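Local structure of tylactone synthase starter module and modules 1 & 2 (Streptomyces fradiae, 2Z5L) at residues G242-R247 and F498-E503; I345-V350 and Q401-A406; G260-T265 and E282-L287. The protein probably reduces the beta-keto group of the growing chain to a hydroxyl as the first ketoreductase of the tylosin polyketide synthase, setting its stereochemistry. All coordinates share one frame; numbering follows the deposited sequence.

How the interactions relate
The three contacts lie in different parts of one chain and do not touch. Interaction 1 packs a turn of the C-terminal tail against strand 239-247, so the chain between them, including the other two contacts, forms a loop that it closes. Interaction 3 ties the first two strands of the Rossmann-like KR region, where a dinucleotide probably binds; interaction 2 follows it in sequence and sets a loop against the start of helix 402-419, near the probable active site. Centres of interactions 1 and 2 are about 24 Å apart, those of 2 and 3 about 30 Å and those of 1 and 3 about 36 Å. Nearest atoms of interactions 2 and 3 are about 10 Å apart.

Interaction 1: G242-R247 and F498-E503; sequences GRRVSR and FDTVPE
Arg244 opens the contact with the aliphatic root of its side chain: CB lies 3.3 Å from Thr500 OG1, and the Thr500 methyl CG2 rests against CB and CG. The two side chains cross at about a right angle. A bend at chi2 (-70°) turns the guanidinium back along its own strand, where NH1 bonds Arg243 O at 3.2 Å and NH2 forms a salt bridge with Glu230. At Val245 the carbonyl O accepts a 2.7 Å hydrogen bond from Thr500 OG1, which stands 68° out of the carbonyl plane. Val245 CG2 reaches Phe498 CD2 at 3.4 Å, meeting the ring obliquely; Val501 CG2 packs 4.0 Å from the same Val245 CG2. The partner here is a type I beta turn, Phe498 to Val501, closed by Val501 N to Phe498 O at 3.1 Å, which leads into helix 502-507. It packs against strand 239-247, a neighbour of strand 28-35 in the sheet, so the turn joins the C-terminal tail to strand 239-247. The side chain of Ser246 comes near the turn through CB, 4.3 Å from Thr500 CB, while OG bonds Thr32 OG1. Arg247, bent at chi3, offers the edge of its guanidinium to Glu503: NH1 to OE2 is a 2.7 Å salt bridge, with guanidinium and carboxylate planes 63° apart. Its NH2 goes instead to Ala26 O, and Trp482 touches both Arg247 and Glu503.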
ATOM      1  N   GLY A 242      10.804 -14.436  -0.694  1.00 56.53           N
ATOM      2  CA  GLY A 242       9.621 -14.261   0.126  1.00 54.24           C
ATOM      3  C   GLY A 242       9.679 -12.942   0.879  1.00 53.18           C
ATOM      4  O   GLY A 242      10.693 -12.616   1.507  1.00 52.80           O
ATOM      5  N   ARG A 243       8.592 -12.178   0.818  1.00 51.14           N
ATOM      6  CA  ARG A 243       8.516 -10.880   1.485  1.00 49.19           C
ATOM      7  C   ARG A 243       8.662 -11.026   2.998  1.00 48.61           C
ATOM      8  O   ARG A 243       8.079 -11.921   3.605  1.00 47.74           O
ATOM      9  CB  ARG A 243       7.182 -10.199   1.132  1.00 47.58           C
ATOM     10  CG  ARG A 243       7.058  -8.745   1.574  1.00 44.64           C
ATOM     11  CD  ARG A 243       6.135  -7.977   0.631  1.00 41.12           C
ATOM     12  NE  ARG A 243       5.883  -6.608   1.073  1.00 35.20           N
ATOM     13  CZ  ARG A 243       5.166  -6.286   2.147  1.00 32.24           C
ATOM     14  NH1 ARG A 243       4.623  -7.230   2.899  1.00 27.36           N
ATOM     15  NH2 ARG A 243       4.988  -5.014   2.472  1.00 33.98           N
ATOM     16  N   ARG A 244       9.452 -10.147   3.604  1.00 49.77           N
ATOM     17  CA  ARG A 244       9.677 -10.187   5.051  1.00 49.43           C
ATOM     18  C   ARG A 244       9.742  -8.793   5.663  1.00 49.58           C
ATOM     19  O   ARG A 244      10.247  -7.857   5.046  1.00 49.48           O
ATOM     20  CB  ARG A 244      10.995 -10.912   5.354  1.00 50.11           C
ATOM     21  CG  ARG A 244      11.004 -12.396   5.037  1.00 49.84           C
ATOM     22  CD  ARG A 244      10.125 -13.176   5.997  1.00 50.36           C
ATOM     23  NE  ARG A 244      10.375 -14.608   5.895  1.00 52.04           N
ATOM     24  CZ  ARG A 244      10.048 -15.355   4.846  1.00 52.35           C
ATOM     25  NH1 ARG A 244       9.445 -14.802   3.798  1.00 53.64           N
ATOM     26  NH2 ARG A 244      10.340 -16.649   4.839  1.00 50.57           N
ATOM     27  N   VAL A 245       9.226  -8.659   6.878  1.00 50.73           N
ATOM     28  CA  VAL A 245       9.281  -7.383   7.579  1.00 52.57           C
ATOM     29  C   VAL A 245      10.371  -7.469   8.650  1.00 52.94           C
ATOM     30  O   VAL A 245      10.296  -8.280   9.579  1.00 53.63           O
ATOM     31  CB  VAL A 245       7.928  -7.018   8.260  1.00 53.22           C
ATOM     32  CG1 VAL A 245       6.878  -6.714   7.200  1.00 52.76           C
ATOM     33  CG2 VAL A 245       7.461  -8.157   9.166  1.00 54.28           C
ATOM     34  N   SER A 246      11.384  -6.623   8.513  1.00 52.39           N
ATOM     35  CA  SER A 246      12.499  -6.604   9.450  1.00 51.05           C
ATOM     36  C   SER A 246      12.741  -5.207  10.025  1.00 49.96           C
ATOM     37  O   SER A 246      12.650  -4.210   9.310  1.00 49.57           O
ATOM     38  CB  SER A 246      13.754  -7.111   8.739  1.00 50.79           C
ATOM     39  OG  SER A 246      13.756  -6.728   7.373  1.00 50.50           O
ATOM     40  N   ARG A 247      13.042  -5.135  11.319  1.00 48.45           N
ATOM     41  CA  ARG A 247      13.292  -3.846  11.958  1.00 46.69           C
ATOM     42  C   ARG A 247      14.306  -3.090  11.111  1.00 45.62           C
ATOM     43  O   ARG A 247      15.280  -3.667  10.636  1.00 44.73           O
ATOM     44  CB  ARG A 247      13.808  -4.048  13.388  1.00 44.35           C
ATOM     45  CG  ARG A 247      12.843  -4.875  14.249  1.00 44.30           C
ATOM     46  CD  ARG A 247      13.232  -4.899  15.722  1.00 43.34           C
ATOM     47  NE  ARG A 247      12.568  -3.849  16.499  1.00 45.62           N
ATOM     48  CZ  ARG A 247      11.646  -4.075  17.435  1.00 44.91           C
ATOM     49  NH1 ARG A 247      11.268  -5.308  17.724  1.00 42.36           N
ATOM     50  NH2 ARG A 247      11.093  -3.066  18.086  1.00 46.66           N
ATOM     51  N   PHE A 498       6.122 -11.983   9.341  1.00 54.60           N
ATOM     52  CA  PHE A 498       6.736 -11.414  10.528  1.00 56.46           C
ATOM     53  C   PHE A 498       7.767 -12.308  11.213  1.00 58.24           C
ATOM     54  O   PHE A 498       8.209 -12.001  12.324  1.00 59.47           O
ATOM     55  CB  PHE A 498       5.658 -11.035  11.551  1.00 56.63           C
ATOM     56  CG  PHE A 498       4.583 -10.132  11.001  1.00 57.52           C
ATOM     57  CD1 PHE A 498       3.450 -10.665  10.391  1.00 57.41           C
ATOM     58  CD2 PHE A 498       4.702  -8.748  11.104  1.00 57.51           C
ATOM     59  CE1 PHE A 498       2.451  -9.831   9.893  1.00 58.25           C
ATOM     60  CE2 PHE A 498       3.711  -7.905  10.609  1.00 57.57           C
ATOM     61  CZ  PHE A 498       2.580  -8.448  10.003  1.00 58.52           C
ATOM     62  N   ASP A 499       8.155 -13.415  10.588  1.00 58.12           N
ATOM     63  CA  ASP A 499       9.148 -14.278  11.229  1.00 57.97           C
ATOM     64  C   ASP A 499      10.475 -13.552  11.418  1.00 57.65           C
ATOM     65  O   ASP A 499      11.205 -13.836  12.365  1.00 57.86           O
ATOM     66  CB  ASP A 499       9.385 -15.560  10.422  1.00 58.56           C
ATOM     67  CG  ASP A 499       8.294 -16.600  10.635  1.00 59.81           C
ATOM     68  OD1 ASP A 499       7.636 -16.578  11.703  1.00 61.32           O
ATOM     69  OD2 ASP A 499       8.105 -17.451   9.740  1.00 59.31           O
ATOM     70  N   THR A 500      10.781 -12.614  10.526  1.00 56.64           N
ATOM     71  CA  THR A 500      12.027 -11.859  10.609  1.00 55.34           C
ATOM     72  C   THR A 500      12.046 -10.848  11.751  1.00 55.91           C
ATOM     73  O   THR A 500      12.948 -10.015  11.833  1.00 54.66           O
ATOM     74  CB  THR A 500      12.312 -11.114   9.293  1.00 54.95           C
ATOM     75  OG1 THR A 500      11.073 -10.753   8.669  1.00 54.60           O
ATOM     76  CG2 THR A 500      13.133 -11.981   8.356  1.00 52.97           C
ATOM     77  N   VAL A 501      11.045 -10.912  12.623  1.00 55.71           N
ATOM     78  CA  VAL A 501      10.977 -10.009  13.766  1.00 55.55           C
ATOM     79  C   VAL A 501      11.153 -10.817  15.039  1.00 56.65           C
ATOM     80  O   VAL A 501      10.328 -11.673  15.355  1.00 57.29           O
ATOM     81  CB  VAL A 501       9.632  -9.273  13.849  1.00 55.14           C
ATOM     82  CG1 VAL A 501       9.604  -8.412  15.099  1.00 54.37           C
ATOM     83  CG2 VAL A 501       9.429  -8.413  12.614  1.00 54.65           C
ATOM     84  N   PRO A 502      12.235 -10.549  15.791  1.00 56.54           N
ATOM     85  CA  PRO A 502      12.548 -11.244  17.042  1.00 56.24           C
ATOM     86  C   PRO A 502      11.372 -11.426  17.997  1.00 56.15           C
ATOM     87  O   PRO A 502      10.980 -12.549  18.321  1.00 55.44           O
ATOM     88  CB  PRO A 502      13.644 -10.372  17.642  1.00 56.75           C
ATOM     89  CG  PRO A 502      14.372  -9.899  16.419  1.00 57.43           C
ATOM     90  CD  PRO A 502      13.231  -9.496  15.520  1.00 56.72           C
ATOM     91  N   GLU A 503      10.818 -10.306  18.443  1.00 55.64           N
ATOM     92  CA  GLU A 503       9.702 -10.298  19.378  1.00 55.18           C
ATOM     93  C   GLU A 503       8.490 -11.056  18.845  1.00 55.87           C
ATOM     94  O   GLU A 503       7.656 -11.550  19.614  1.00 55.47           O
ATOM     95  CB  GLU A 503       9.322  -8.851  19.696  1.00 54.21           C
ATOM     96  CG  GLU A 503      10.430  -8.034  20.360  1.00 53.33           C
ATOM     97  CD  GLU A 503      11.581  -7.676  19.430  1.00 52.03           C
ATOM     98  OE1 GLU A 503      12.586  -7.130  19.925  1.00 52.87           O
ATOM     99  OE2 GLU A 503      11.493  -7.925  18.211  1.00 52.41           O
TER

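Interaction 2: I345-V350 and Q401-A406; sequences ILDDAV and QGAYAA
Asp347 and Tyr404 bring their CA atoms to 6.0 Å of each other where the irregular segment 345-350 runs past the first turn of helix 402-419, with Gln401 at the N-cap position. Asp347 meets the helix start through CB, OD2 and its carbonyl O. With CG anti to the backbone N (chi1 174°) its carboxylate projects onto the helix start, and OD2 accepts a weak, bent bond from Tyr404 N at 3.1 Å (132°). Amide N-H groups gathered at this helix end would probably favour a negative group there. Asp347 CB lies 3.7 Å from Tyr404 CB, the two side chains passing in opposite directions, and Tyr404 CE1 comes within 3.6 Å of Ile345 O. Gln401 reaches back along an extended chain: NE2 donates to Asp347 O at 3.0 Å (161°), nearly along the C=O axis and in its own amide plane. That amide is gripped further by Asn398 on OE1 and Glu444 on NE2. Water 2 joins Ala349 O (2.6 Å) to Gly402 N (2.9 Å); water 1 lies among Asp347 OD2, Ala349 O and Ala403 N, the last bond weak. Leu346-Asp347-Asp348 matches the Leu-Asp-Asp signature of B-type polyketide ketoreductases, and Tyr404 to Asn408 has the Tyr-x-x-x-Asn spacing of the family, consistent with a place at the active site. The loop runs from strand 338-341 to helix 356-376, whose Val362 touches Ile345 and Asp347 and whose Phe359 touches Ala403; helix 442-450 meets it at Leu346 and Asp348.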
ATOM      1  N   ILE A 345      -8.717   9.942   3.215  1.00 45.89           N
ATOM      2  CA  ILE A 345      -9.984   9.717   3.897  1.00 47.24           C
ATOM      3  C   ILE A 345     -10.044   8.407   4.657  1.00 47.81           C
ATOM      4  O   ILE A 345      -9.378   7.434   4.299  1.00 50.00           O
ATOM      5  CB  ILE A 345     -11.136   9.706   2.908  1.00 47.73           C
ATOM      6  CG1 ILE A 345     -11.026   8.474   2.024  1.00 48.57           C
ATOM      7  CG2 ILE A 345     -11.103  10.960   2.047  1.00 49.30           C
ATOM      8  CD1 ILE A 345     -12.234   8.255   1.169  1.00 49.39           C
ATOM      9  N   LEU A 346     -10.865   8.380   5.700  1.00 47.29           N
ATOM     10  CA  LEU A 346     -11.018   7.177   6.503  1.00 47.69           C
ATOM     11  C   LEU A 346     -11.742   6.112   5.689  1.00 46.84           C
ATOM     12  O   LEU A 346     -12.787   6.370   5.075  1.00 45.54           O
ATOM     13  CB  LEU A 346     -11.801   7.481   7.790  1.00 48.27           C
ATOM     14  CG  LEU A 346     -11.285   6.852   9.095  1.00 50.05           C
ATOM     15  CD1 LEU A 346     -12.131   7.340  10.261  1.00 49.34           C
ATOM     16  CD2 LEU A 346     -11.331   5.325   9.006  1.00 50.14           C
ATOM     17  N   ASP A 347     -11.153   4.920   5.679  1.00 46.86           N
ATOM     18  CA  ASP A 347     -11.709   3.776   4.964  1.00 46.61           C
ATOM     19  C   ASP A 347     -11.917   2.563   5.852  1.00 46.84           C
ATOM     20  O   ASP A 347     -11.011   2.137   6.564  1.00 47.00           O
ATOM     21  CB  ASP A 347     -10.816   3.321   3.805  1.00 44.41           C
ATOM     22  CG  ASP A 347     -11.330   2.042   3.156  1.00 43.81           C
ATOM     23  OD1 ASP A 347     -12.540   2.007   2.831  1.00 44.73           O
ATOM     24  OD2 ASP A 347     -10.542   1.075   2.968  1.00 39.82           O
ATOM     25  N   ASP A 348     -13.120   2.007   5.800  1.00 46.72           N
ATOM     26  CA  ASP A 348     -13.424   0.805   6.554  1.00 47.67           C
ATOM     27  C   ASP A 348     -14.606   0.066   5.934  1.00 46.25           C
ATOM     28  O   ASP A 348     -15.761   0.232   6.329  1.00 47.23           O
ATOM     29  CB  ASP A 348     -13.632   1.109   8.061  1.00 50.66           C
ATOM     30  CG  ASP A 348     -14.776   2.086   8.343  1.00 54.02           C
ATOM     31  OD1 ASP A 348     -14.811   3.184   7.716  1.00 55.43           O
ATOM     32  OD2 ASP A 348     -15.615   1.761   9.223  1.00 52.01           O
ATOM     33  N   ALA A 349     -14.282  -0.738   4.925  1.00 43.34           N
ATOM     34  CA  ALA A 349     -15.258  -1.544   4.211  1.00 40.59           C
ATOM     35  C   ALA A 349     -14.631  -2.884   3.820  1.00 38.36           C
ATOM     36  O   ALA A 349     -13.617  -2.919   3.120  1.00 36.89           O
ATOM     37  CB  ALA A 349     -15.737  -0.804   2.961  1.00 41.85           C
ATOM     38  N   VAL A 350     -15.223  -3.978   4.293  1.00 34.24           N
ATOM     39  CA  VAL A 350     -14.733  -5.307   3.973  1.00 31.89           C
ATOM     40  C   VAL A 350     -14.907  -5.576   2.492  1.00 31.78           C
ATOM     41  O   VAL A 350     -15.718  -4.934   1.816  1.00 31.11           O
ATOM     42  CB  VAL A 350     -15.497  -6.404   4.754  1.00 31.25           C
ATOM     43  CG1 VAL A 350     -15.155  -6.317   6.227  1.00 30.08           C
ATOM     44  CG2 VAL A 350     -16.992  -6.235   4.540  1.00 28.12           C
ATOM     45  N   GLN A 401      -9.828  -2.890   5.270  1.00 26.30           N
ATOM     46  CA  GLN A 401      -9.257  -1.711   4.619  1.00 25.46           C
ATOM     47  C   GLN A 401      -8.506  -2.045   3.314  1.00 23.89           C
ATOM     48  O   GLN A 401      -7.357  -1.608   3.097  1.00 26.79           O
ATOM     49  CB  GLN A 401      -8.336  -0.984   5.601  1.00 26.50           C
ATOM     50  CG  GLN A 401      -9.044  -0.504   6.839  1.00 26.25           C
ATOM     51  CD  GLN A 401      -8.111   0.236   7.750  1.00 30.22           C
ATOM     52  OE1 GLN A 401      -7.140  -0.334   8.272  1.00 26.50           O
ATOM     53  NE2 GLN A 401      -8.381   1.525   7.943  1.00 29.83           N
ATOM     54  N   GLY A 402      -9.153  -2.827   2.457  1.00 23.38           N
ATOM     55  CA  GLY A 402      -8.540  -3.223   1.197  1.00 23.04           C
ATOM     56  C   GLY A 402      -8.303  -2.051   0.258  1.00 23.06           C
ATOM     57  O   GLY A 402      -7.266  -1.971  -0.398  1.00 24.51           O
ATOM     58  N   ALA A 403      -9.248  -1.123   0.201  1.00 22.44           N
ATOM     59  CA  ALA A 403      -9.109   0.008  -0.705  1.00 21.84           C
ATOM     60  C   ALA A 403      -8.055   0.938  -0.153  1.00 22.68           C
ATOM     61  O   ALA A 403      -7.302   1.572  -0.897  1.00 21.96           O
ATOM     62  CB  ALA A 403     -10.452   0.738  -0.851  1.00 22.90           C
ATOM     63  N   TYR A 404      -7.989   1.019   1.167  1.00 19.17           N
ATOM     64  CA  TYR A 404      -7.003   1.883   1.807  1.00 20.79           C
ATOM     65  C   TYR A 404      -5.581   1.322   1.646  1.00 20.24           C
ATOM     66  O   TYR A 404      -4.604   2.074   1.504  1.00 18.73           O
ATOM     67  CB  TYR A 404      -7.343   2.049   3.291  1.00 20.89           C
ATOM     68  CG  TYR A 404      -6.649   3.213   3.954  1.00 24.86           C
ATOM     69  CD1 TYR A 404      -6.844   4.519   3.492  1.00 25.47           C
ATOM     70  CD2 TYR A 404      -5.856   3.024   5.090  1.00 24.28           C
ATOM     71  CE1 TYR A 404      -6.282   5.604   4.145  1.00 25.48           C
ATOM     72  CE2 TYR A 404      -5.289   4.101   5.752  1.00 25.54           C
ATOM     73  CZ  TYR A 404      -5.509   5.391   5.276  1.00 26.05           C
ATOM     74  OH  TYR A 404      -4.992   6.473   5.942  1.00 30.88           O
ATOM     75  N   ALA A 405      -5.469  -0.002   1.689  1.00 21.55           N
ATOM     76  CA  ALA A 405      -4.165  -0.644   1.536  1.00 20.23           C
ATOM     77  C   ALA A 405      -3.658  -0.531   0.111  1.00 22.38           C
ATOM     78  O   ALA A 405      -2.444  -0.401  -0.114  1.00 20.75           O
ATOM     79  CB  ALA A 405      -4.235  -2.102   1.948  1.00 17.63           C
ATOM     80  N   ALA A 406      -4.572  -0.591  -0.855  1.00 21.97           N
ATOM     81  CA  ALA A 406      -4.139  -0.467  -2.238  1.00 21.63           C
ATOM     82  C   ALA A 406      -3.558   0.936  -2.415  1.00 22.40           C
ATOM     83  O   ALA A 406      -2.444   1.096  -2.916  1.00 23.67           O
ATOM     84  CB  ALA A 406      -5.309  -0.692  -3.199  1.00 24.62           C
TER
HETATM   85  O   HOH W   1     -12.253  -1.053   1.574  1.00 24.32           O
HETATM   86  O   HOH W   2     -11.536  -4.451   2.642  1.00 17.41           O

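Interaction 3: G260-T265 and E282-L287; sequences GTVLIT and EGAERL
Thr261 and Arg286 stand together on one face of a parallel strand pair, their side chains crossing at a slant. Arg286 leaves the strand with CG anti to the backbone N (chi1 -176°), then bends at chi3, turning one face of the guanidinium to Thr261 OG1. That hydroxyl lies 3.4 Å from Arg286 NH1 but at an angle too poor for a hydrogen bond, and the methyl CG2 of Thr261 packs 3.6 Å from Arg286 CD. Tyr334 touches both residues. Glu285 takes a different course: its chain extends beyond CG and runs alongside Gly260, so that OE2 receives Gly260 N at 3.2 Å, the donor standing above the carboxylate plane. Gly260 O is gripped twice, by Arg286 N at 3.0 Å and by Glu285 N at 3.2 Å, the latter in the carbonyl plane on a lone pair. Two residues on, Val262 N bonds Arg286 O at 2.6 Å, nearly straight (163°). Strands 261-265 and 286-291 are the two arms of a beta-alpha-beta unit around helix 270-281, the opening unit of the Rossmann fold; the glycine-rich turn and helix start after Thr265, with Gly267, Gly269 and Gly272, fit a dinucleotide-binding loop, probably for NADPH. On the other face of the pair, beneath that helix, Val262 and Leu287 run alongside each other in the same direction. Leu287 CG, anti to the carbonyl carbon (chi1 -74°), brings CD2 to 3.5 Å from Val262 CB. Ile264 CD1 meets the same methyl, Leu287 CD2, at 4.1 Å. Leu279 of the helix closes over Val262 and Ile264, and Ala276 and Ala280 over Leu287, while Phe340 of strand 338-341 touches Val262 and Ile264.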
ATOM      1  N   GLY A 260      12.487  27.701   3.823  1.00 37.63           N
ATOM      2  CA  GLY A 260      11.753  28.092   2.630  1.00 36.28           C
ATOM      3  C   GLY A 260      10.250  27.848   2.706  1.00 35.60           C
ATOM      4  O   GLY A 260       9.656  27.905   3.787  1.00 33.26           O
ATOM      5  N   THR A 261       9.630  27.564   1.562  1.00 33.29           N
ATOM      6  CA  THR A 261       8.190  27.315   1.516  1.00 33.39           C
ATOM      7  C   THR A 261       7.877  25.829   1.710  1.00 33.16           C
ATOM      8  O   THR A 261       8.477  24.971   1.070  1.00 33.47           O
ATOM      9  CB  THR A 261       7.579  27.810   0.168  1.00 34.47           C
ATOM     10  OG1 THR A 261       7.954  29.179  -0.043  1.00 34.05           O
ATOM     11  CG2 THR A 261       6.049  27.725   0.191  1.00 33.40           C
ATOM     12  N   VAL A 262       6.953  25.530   2.619  1.00 32.28           N
ATOM     13  CA  VAL A 262       6.566  24.151   2.873  1.00 29.30           C
ATOM     14  C   VAL A 262       5.091  23.975   2.516  1.00 29.49           C
ATOM     15  O   VAL A 262       4.218  24.691   3.013  1.00 29.87           O
ATOM     16  CB  VAL A 262       6.802  23.754   4.354  1.00 28.78           C
ATOM     17  CG1 VAL A 262       6.418  22.305   4.574  1.00 25.72           C
ATOM     18  CG2 VAL A 262       8.260  23.969   4.732  1.00 26.70           C
ATOM     19  N   LEU A 263       4.831  23.047   1.605  1.00 25.88           N
ATOM     20  CA  LEU A 263       3.475  22.749   1.161  1.00 23.92           C
ATOM     21  C   LEU A 263       2.971  21.547   1.948  1.00 23.20           C
ATOM     22  O   LEU A 263       3.631  20.502   1.972  1.00 22.60           O
ATOM     23  CB  LEU A 263       3.462  22.401  -0.325  1.00 20.53           C
ATOM     24  CG  LEU A 263       2.128  21.945  -0.910  1.00 20.30           C
ATOM     25  CD1 LEU A 263       1.056  23.032  -0.698  1.00 21.57           C
ATOM     26  CD2 LEU A 263       2.298  21.676  -2.416  1.00 26.61           C
ATOM     27  N   ILE A 264       1.807  21.693   2.570  1.00 21.82           N
ATOM     28  CA  ILE A 264       1.216  20.607   3.356  1.00 23.59           C
ATOM     29  C   ILE A 264      -0.226  20.331   2.946  1.00 22.85           C
ATOM     30  O   ILE A 264      -1.110  21.164   3.184  1.00 22.70           O
ATOM     31  CB  ILE A 264       1.203  20.942   4.867  1.00 22.31           C
ATOM     32  CG1 ILE A 264       2.623  20.988   5.417  1.00 23.12           C
ATOM     33  CG2 ILE A 264       0.357  19.911   5.620  1.00 21.70           C
ATOM     34  CD1 ILE A 264       2.716  21.670   6.780  1.00 22.73           C
ATOM     35  N   THR A 265      -0.481  19.169   2.342  1.00 24.00           N
ATOM     36  CA  THR A 265      -1.864  18.872   1.979  1.00 23.65           C
ATOM     37  C   THR A 265      -2.558  18.282   3.213  1.00 25.21           C
ATOM     38  O   THR A 265      -1.890  17.809   4.143  1.00 26.09           O
ATOM     39  CB  THR A 265      -1.981  17.929   0.755  1.00 24.58           C
ATOM     40  OG1 THR A 265      -1.592  16.599   1.104  1.00 22.81           O
ATOM     41  CG2 THR A 265      -1.074  18.428  -0.390  1.00 22.58           C
ATOM     42  N   GLU A 282       9.870  25.502  13.850  1.00 39.80           N
ATOM     43  CA  GLU A 282      11.273  25.120  13.729  1.00 42.21           C
ATOM     44  C   GLU A 282      12.036  25.665  12.540  1.00 41.86           C
ATOM     45  O   GLU A 282      13.006  25.050  12.099  1.00 42.75           O
ATOM     46  CB  GLU A 282      11.419  23.602  13.741  1.00 43.93           C
ATOM     47  CG  GLU A 282      10.892  22.938  14.993  1.00 49.58           C
ATOM     48  CD  GLU A 282      11.134  21.440  14.988  1.00 52.59           C
ATOM     49  OE1 GLU A 282      10.599  20.753  15.887  1.00 52.37           O
ATOM     50  OE2 GLU A 282      11.863  20.964  14.086  1.00 54.73           O
ATOM     51  N   GLY A 283      11.616  26.804  12.010  1.00 41.58           N
ATOM     52  CA  GLY A 283      12.360  27.360  10.898  1.00 41.29           C
ATOM     53  C   GLY A 283      11.666  27.483   9.561  1.00 40.75           C
ATOM     54  O   GLY A 283      12.283  27.911   8.587  1.00 41.63           O
ATOM     55  N   ALA A 284      10.397  27.110   9.479  1.00 40.82           N
ATOM     56  CA  ALA A 284       9.706  27.245   8.208  1.00 39.75           C
ATOM     57  C   ALA A 284       9.546  28.739   7.930  1.00 38.89           C
ATOM     58  O   ALA A 284       9.201  29.513   8.827  1.00 40.09           O
ATOM     59  CB  ALA A 284       8.341  26.563   8.267  1.00 39.56           C
ATOM     60  N   GLU A 285       9.806  29.132   6.688  1.00 38.04           N
ATOM     61  CA  GLU A 285       9.690  30.524   6.274  1.00 37.68           C
ATOM     62  C   GLU A 285       8.289  30.786   5.740  1.00 35.86           C
ATOM     63  O   GLU A 285       7.759  31.891   5.850  1.00 34.96           O
ATOM     64  CB  GLU A 285      10.710  30.845   5.180  1.00 41.51           C
ATOM     65  CG  GLU A 285      12.159  30.759   5.623  1.00 47.01           C
ATOM     66  CD  GLU A 285      13.115  31.221   4.537  1.00 51.96           C
ATOM     67  OE1 GLU A 285      12.887  32.320   3.980  1.00 53.99           O
ATOM     68  OE2 GLU A 285      14.091  30.494   4.245  1.00 54.13           O
ATOM     69  N   ARG A 286       7.694  29.761   5.148  1.00 33.16           N
ATOM     70  CA  ARG A 286       6.356  29.889   4.615  1.00 32.21           C
ATOM     71  C   ARG A 286       5.660  28.535   4.597  1.00 31.47           C
ATOM     72  O   ARG A 286       6.241  27.516   4.214  1.00 31.56           O
ATOM     73  CB  ARG A 286       6.390  30.455   3.189  1.00 33.07           C
ATOM     74  CG  ARG A 286       5.009  30.714   2.569  1.00 35.19           C
ATOM     75  CD  ARG A 286       5.103  31.083   1.083  1.00 38.67           C
ATOM     76  NE  ARG A 286       5.965  32.241   0.843  1.00 42.02           N
ATOM     77  CZ  ARG A 286       6.500  32.533  -0.338  1.00 44.19           C
ATOM     78  NH1 ARG A 286       6.262  31.760  -1.390  1.00 44.39           N
ATOM     79  NH2 ARG A 286       7.290  33.585  -0.467  1.00 47.88           N
ATOM     80  N   LEU A 287       4.407  28.534   5.026  1.00 28.32           N
ATOM     81  CA  LEU A 287       3.615  27.330   5.024  1.00 26.50           C
ATOM     82  C   LEU A 287       2.437  27.601   4.119  1.00 24.48           C
ATOM     83  O   LEU A 287       1.848  28.690   4.157  1.00 23.31           O
ATOM     84  CB  LEU A 287       3.105  26.994   6.433  1.00 27.14           C
ATOM     85  CG  LEU A 287       4.114  26.436   7.437  1.00 29.45           C
ATOM     86  CD1 LEU A 287       3.414  26.078   8.770  1.00 30.86           C
ATOM     87  CD2 LEU A 287       4.761  25.192   6.854  1.00 31.26           C
TER